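Local structure of aminoglycoside N(6')acetyltransferase (Legionella pneumophila subsp. pneumophila, 3F5B) at residues V130-E135 and A148-I153; F156-S159 and P164-K167. The protein probably transfers an acetyl group from acetyl-coenzyme A to an amino group, perhaps the 6'-amino group of an aminoglycoside. All blocks are in the same frame, centred on the assembly; numbering follows the deposited sequence.

Both contacts belong to the C-terminal half of the GNAT sheet, and their centres lie about 12 Å apart. Contact 1 packs F150, next to strand 151-158, against strand 129-132; contact 2 pairs the far end of strand 151-158 with strand 164-171, which runs between the other two in the sheet. Backbone bonds probably join the two sites directly: I153 N lies 2.7 Å from K167 O, and Y166 N lies 2.9 Å from P134 O. Bound cyclohexane touches contact 1, with P134 CA 3.9 Å from its C6, while the side chain of H165 in contact 2 stays about 6 Å from the ligand.

Contact 1. Residues V130-E135 and A148-I153. With CHX (cyclohexane), chain D.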
loop_
_atom_site.group_PDB
_atom_site.type_symbol
_atom_site.label_atom_id
_atom_site.label_comp_id
_atom_site.label_asym_id
_atom_site.label_seq_id
_atom_site.Cartn_x
_atom_site.Cartn_y
_atom_site.Cartn_z
ATOM N N VAL A 130 -9.719 -3.577 2.970
ATOM C CA VAL A 130 -8.517 -2.768 2.750
ATOM C C VAL A 130 -8.945 -1.382 2.276
ATOM O O VAL A 130 -9.836 -1.252 1.438
ATOM C CB VAL A 130 -7.523 -3.378 1.683
ATOM C CG1 VAL A 130 -6.289 -2.456 1.495
ATOM C CG2 VAL A 130 -7.089 -4.779 2.094
ATOM N N LEU A 131 -8.298 -0.354 2.814
ATOM C CA LEU A 131 -8.550 1.017 2.391
ATOM C C LEU A 131 -7.296 1.585 1.773
ATOM O O LEU A 131 -6.192 1.355 2.273
ATOM C CB LEU A 131 -8.972 1.884 3.576
ATOM C CG LEU A 131 -10.207 1.414 4.349
ATOM C CD1 LEU A 131 -10.322 2.196 5.653
ATOM C CD2 LEU A 131 -11.471 1.550 3.499
ATOM N N ILE A 132 -7.483 2.332 0.682
ATOM C CA ILE A 132 -6.412 3.103 0.046
ATOM C C ILE A 132 -6.885 4.515 -0.292
ATOM O O ILE A 132 -8.068 4.724 -0.605
ATOM C CB ILE A 132 -5.820 2.352 -1.179
ATOM C CG1 ILE A 132 -4.420 2.865 -1.496
ATOM C CG2 ILE A 132 -6.763 2.371 -2.381
ATOM C CD1 ILE A 132 -3.509 1.768 -2.198
ATOM N N ASN A 133 -5.966 5.481 -0.223
ATOM C CA ASN A 133 -6.370 6.898 -0.182
ATOM C C ASN A 133 -5.605 7.813 -1.148
ATOM O O ASN A 133 -4.903 8.707 -0.696
ATOM C CB ASN A 133 -6.201 7.413 1.251
ATOM C CG ASN A 133 -7.170 6.748 2.221
ATOM O OD1 ASN A 133 -8.351 7.066 2.232
ATOM N ND2 ASN A 133 -6.671 5.803 3.020
ATOM N N PRO A 134 -5.722 7.591 -2.478
ATOM C CA PRO A 134 -4.886 8.420 -3.356
ATOM C C PRO A 134 -5.420 9.827 -3.555
ATOM O O PRO A 134 -6.624 10.075 -3.376
ATOM C CB PRO A 134 -4.930 7.660 -4.683
ATOM C CG PRO A 134 -6.336 7.092 -4.685
ATOM C CD PRO A 134 -6.485 6.593 -3.257
ATOM N N GLU A 135 -4.506 10.745 -3.875
ATOM C CA GLU A 135 -4.847 12.096 -4.331
ATOM C C GLU A 135 -5.652 11.978 -5.631
ATOM O O GLU A 135 -5.277 11.215 -6.522
ATOM C CB GLU A 135 -3.541 12.849 -4.592
ATOM C CG GLU A 135 -3.718 14.295 -4.958
ATOM C CD GLU A 135 -2.396 15.017 -5.109
ATOM O OE1 GLU A 135 -1.338 14.464 -4.768
ATOM O OE2 GLU A 135 -2.429 16.178 -5.548
ATOM N N ALA A 148 -7.777 -3.061 -9.615
ATOM C CA ALA A 148 -7.558 -4.037 -8.559
ATOM C C ALA A 148 -8.845 -4.364 -7.820
ATOM O O ALA A 148 -8.893 -5.326 -7.058
ATOM C CB ALA A 148 -6.462 -3.544 -7.576
ATOM N N GLY A 149 -9.904 -3.606 -8.078
ATOM C CA GLY A 149 -11.180 -3.880 -7.413
ATOM C C GLY A 149 -11.556 -2.913 -6.308
ATOM O O GLY A 149 -12.607 -3.084 -5.681
ATOM N N PHE A 150 -10.714 -1.904 -6.053
ATOM C CA PHE A 150 -11.067 -0.859 -5.073
ATOM C C PHE A 150 -12.199 0.024 -5.600
ATOM O O PHE A 150 -12.224 0.379 -6.779
ATOM C CB PHE A 150 -9.870 0.040 -4.738
ATOM C CG PHE A 150 -8.865 -0.584 -3.790
ATOM C CD1 PHE A 150 -8.964 -0.379 -2.415
ATOM C CD2 PHE A 150 -7.797 -1.336 -4.289
ATOM C CE1 PHE A 150 -8.051 -0.921 -1.529
ATOM C CE2 PHE A 150 -6.849 -1.905 -3.420
ATOM C CZ PHE A 150 -6.970 -1.696 -2.024
ATOM N N GLU A 151 -13.119 0.403 -4.722
ATOM C CA GLU A 151 -14.211 1.288 -5.108
ATOM C C GLU A 151 -14.154 2.604 -4.325
ATOM O O GLU A 151 -13.866 2.595 -3.138
ATOM C CB GLU A 151 -15.560 0.588 -4.875
ATOM C CG GLU A 151 -15.861 -0.477 -5.932
ATOM C CD GLU A 151 -17.247 -1.094 -5.786
ATOM O OE1 GLU A 151 -17.737 -1.253 -4.633
ATOM O OE2 GLU A 151 -17.849 -1.429 -6.832
ATOM N N ILE A 152 -14.401 3.725 -5.002
ATOM C CA ILE A 152 -14.419 5.051 -4.355
ATOM C C ILE A 152 -15.592 5.116 -3.404
ATOM O O ILE A 152 -16.744 4.894 -3.798
ATOM C CB ILE A 152 -14.479 6.191 -5.388
ATOM C CG1 ILE A 152 -13.219 6.192 -6.268
ATOM C CG2 ILE A 152 -14.653 7.566 -4.706
ATOM C CD1 ILE A 152 -13.383 7.025 -7.591
ATOM N N ILE A 153 -15.319 5.353 -2.131
ATOM C CA ILE A 153 -16.440 5.448 -1.201
ATOM C C ILE A 153 -16.628 6.860 -0.642
ATOM O O ILE A 153 -17.594 7.125 0.077
ATOM C CB ILE A 153 -16.361 4.412 -0.052
ATOM C CG1 ILE A 153 -15.051 4.536 0.715
ATOM C CG2 ILE A 153 -16.550 2.966 -0.600
ATOM C CD1 ILE A 153 -15.111 4.009 2.155
HETATM C C1 CHX D . 0.381 7.609 -2.866
HETATM C C2 CHX D . 1.042 6.241 -2.675
HETATM C C3 CHX D . 0.265 5.374 -1.676
HETATM C C4 CHX D . -1.127 5.018 -2.210
HETATM C C5 CHX D . -1.728 6.122 -3.102
HETATM C C6 CHX D . -1.158 7.529 -2.836
#
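The beta-alpha-beta crossover of the GNAT fold, from strand 129-132 through helix 139-148 to the parallel strand 151-158, with strand 164-171 between the two in the sheet, closes here with F150 set against V130 and I132, beside a pocket that holds cyclohexane. I132 CG2 sits over one face of the F150 ring in a CH-pi contact, 3.7 Å from its centroid and 20° off its normal, displaced toward the CD1-CE1 side of the rim. V130 CG1 meets the same ring at its edge and in its plane, 3.7 Å from F150 CZ. Valine and isoleucine suit these places because branched side chains favour a strand and offer methyls that fit a flat ring; phenylalanine can take one methyl on its face and another at its edge, with no polar group to satisfy in this buried place.

In I132 the two branches divide the work: CG1 lies anti to the backbone N (chi1 -158°) and leads to the ligand, 4.0 Å from cyclohexane C4, while CG2 is left for the phenyl ring. G149, with positive phi, ends the helix in a Schellman motif, a conformation that suits glycine and turns the chain into F150. Y145 of helix 139-148 packs on both I132 and F150, V130 also touches V95 and L97 of strand 94-101, and L170 of strand 164-171 lies against F150.

Contact 2. Residues F156-S159 and P164-K167; sequences FIAS and PHYK
F156 takes a chi1 of 69°, which puts CG between its own backbone N and carbonyl carbon and lets the ring lean back over strand 164-171, where H165 CB lies against one face. That CH-pi contact measures 3.8 Å from H165 CB to the centroid of the F156 ring. H165, with CG anti to the carbonyl carbon (chi1 -67°), extends its imidazole to A158, whose CB stands over the face of that ring, 3.4 Å from H165 NE2. The two aromatic planes are nearly parallel, 25° apart, but slid so far that they barely overlap. The small methyl of A158 suits a place where a flat ring comes so near.

Behind the side chains, F156 and H165 form an antiparallel hydrogen-bonded pair. F156 N donates to H165 O at 2.9 Å, and H165 N returns a bond to F156 O at 2.8 Å. At the next, non-hydrogen-bonded pair I157 faces P164, with I157 CD1 3.9 Å from P164 CG. Proline has no N-H to give, and at this pair none is called for across the strands; its CA instead makes a CA-H...O contact with F156 O.

H165 NE2 is hydrogen-bonded to H161 O, in the connection between the strands, which fixes the turn of the imidazole. K167 NZ is hydrogen-bonded to Y90 OH. Strand 151-158 is the outermost of the sheet within the chain, and strand 164-171 separates it from strand 129-132; Y166 packs on I152 and E155 of strand 151-158, and F156 touches N133.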
loop_
_atom_site.group_PDB
_atom_site.type_symbol
_atom_site.label_atom_id
_atom_site.label_comp_id
_atom_site.label_asym_id
_atom_site.label_seq_id
_atom_site.Cartn_x
_atom_site.Cartn_y
_atom_site.Cartn_z
ATOM N N PHE A 156 -12.076 13.378 0.472
ATOM C CA PHE A 156 -11.655 14.125 1.646
ATOM C C PHE A 156 -10.470 15.011 1.307
ATOM O O PHE A 156 -9.856 14.880 0.224
ATOM C CB PHE A 156 -11.322 13.178 2.813
ATOM C CG PHE A 156 -10.091 12.337 2.605
ATOM C CD1 PHE A 156 -8.849 12.750 3.112
ATOM C CD2 PHE A 156 -10.162 11.128 1.919
ATOM C CE1 PHE A 156 -7.697 11.973 2.947
ATOM C CE2 PHE A 156 -8.997 10.337 1.745
ATOM C CZ PHE A 156 -7.775 10.751 2.266
ATOM N N ILE A 157 -10.170 15.911 2.241
ATOM C CA ILE A 157 -9.050 16.830 2.137
ATOM C C ILE A 157 -8.047 16.346 3.183
ATOM O O ILE A 157 -8.340 16.350 4.386
ATOM C CB ILE A 157 -9.483 18.297 2.410
ATOM C CG1 ILE A 157 -10.574 18.788 1.421
ATOM C CG2 ILE A 157 -8.305 19.246 2.355
ATOM C CD1 ILE A 157 -10.088 18.898 -0.105
ATOM N N ALA A 158 -6.874 15.921 2.722
ATOM C CA ALA A 158 -5.902 15.237 3.599
ATOM C C ALA A 158 -5.183 16.237 4.486
ATOM O O ALA A 158 -4.760 17.274 3.989
ATOM C CB ALA A 158 -4.890 14.470 2.755
ATOM N N SER A 159 -5.015 15.916 5.781
ATOM C CA SER A 159 -4.377 16.840 6.709
ATOM C C SER A 159 -2.938 17.153 6.294
ATOM O O SER A 159 -2.483 18.275 6.469
ATOM C CB SER A 159 -4.424 16.333 8.160
ATOM O OG SER A 159 -3.858 15.045 8.247
ATOM N N PRO A 164 -7.899 17.541 -2.736
ATOM C CA PRO A 164 -8.832 16.411 -2.729
ATOM C C PRO A 164 -8.188 15.038 -2.915
ATOM O O PRO A 164 -7.250 14.877 -3.724
ATOM C CB PRO A 164 -9.812 16.758 -3.870
ATOM C CG PRO A 164 -9.738 18.277 -3.956
ATOM C CD PRO A 164 -8.252 18.525 -3.772
ATOM N N HIS A 165 -8.694 14.063 -2.151
ATOM C CA HIS A 165 -8.273 12.666 -2.200
ATOM C C HIS A 165 -9.536 11.798 -2.208
ATOM O O HIS A 165 -10.598 12.233 -1.756
ATOM C CB HIS A 165 -7.438 12.268 -0.960
ATOM C CG HIS A 165 -6.113 12.944 -0.861
ATOM N ND1 HIS A 165 -4.914 12.253 -0.869
ATOM C CD2 HIS A 165 -5.792 14.250 -0.725
ATOM C CE1 HIS A 165 -3.914 13.110 -0.751
ATOM N NE2 HIS A 165 -4.424 14.325 -0.652
ATOM N N TYR A 166 -9.425 10.580 -2.714
ATOM C CA TYR A 166 -10.510 9.615 -2.632
ATOM C C TYR A 166 -10.258 8.697 -1.438
ATOM O O TYR A 166 -9.124 8.401 -1.129
ATOM C CB TYR A 166 -10.526 8.721 -3.871
ATOM C CG TYR A 166 -11.100 9.357 -5.131
ATOM C CD1 TYR A 166 -12.329 10.012 -5.105
ATOM C CD2 TYR A 166 -10.423 9.256 -6.353
ATOM C CE1 TYR A 166 -12.885 10.581 -6.275
ATOM C CE2 TYR A 166 -10.957 9.818 -7.553
ATOM C CZ TYR A 166 -12.183 10.469 -7.490
ATOM O OH TYR A 166 -12.708 11.016 -8.611
ATOM N N LYS A 167 -11.326 8.237 -0.803
ATOM C CA LYS A 167 -11.249 7.108 0.089
ATOM C C LYS A 167 -11.746 5.932 -0.748
ATOM O O LYS A 167 -12.832 6.015 -1.340
ATOM C CB LYS A 167 -12.156 7.346 1.288
ATOM C CG LYS A 167 -11.553 6.886 2.599
ATOM C CD LYS A 167 -12.558 6.902 3.752
ATOM C CE LYS A 167 -12.027 6.080 4.913
ATOM N NZ LYS A 167 -13.144 5.265 5.521
#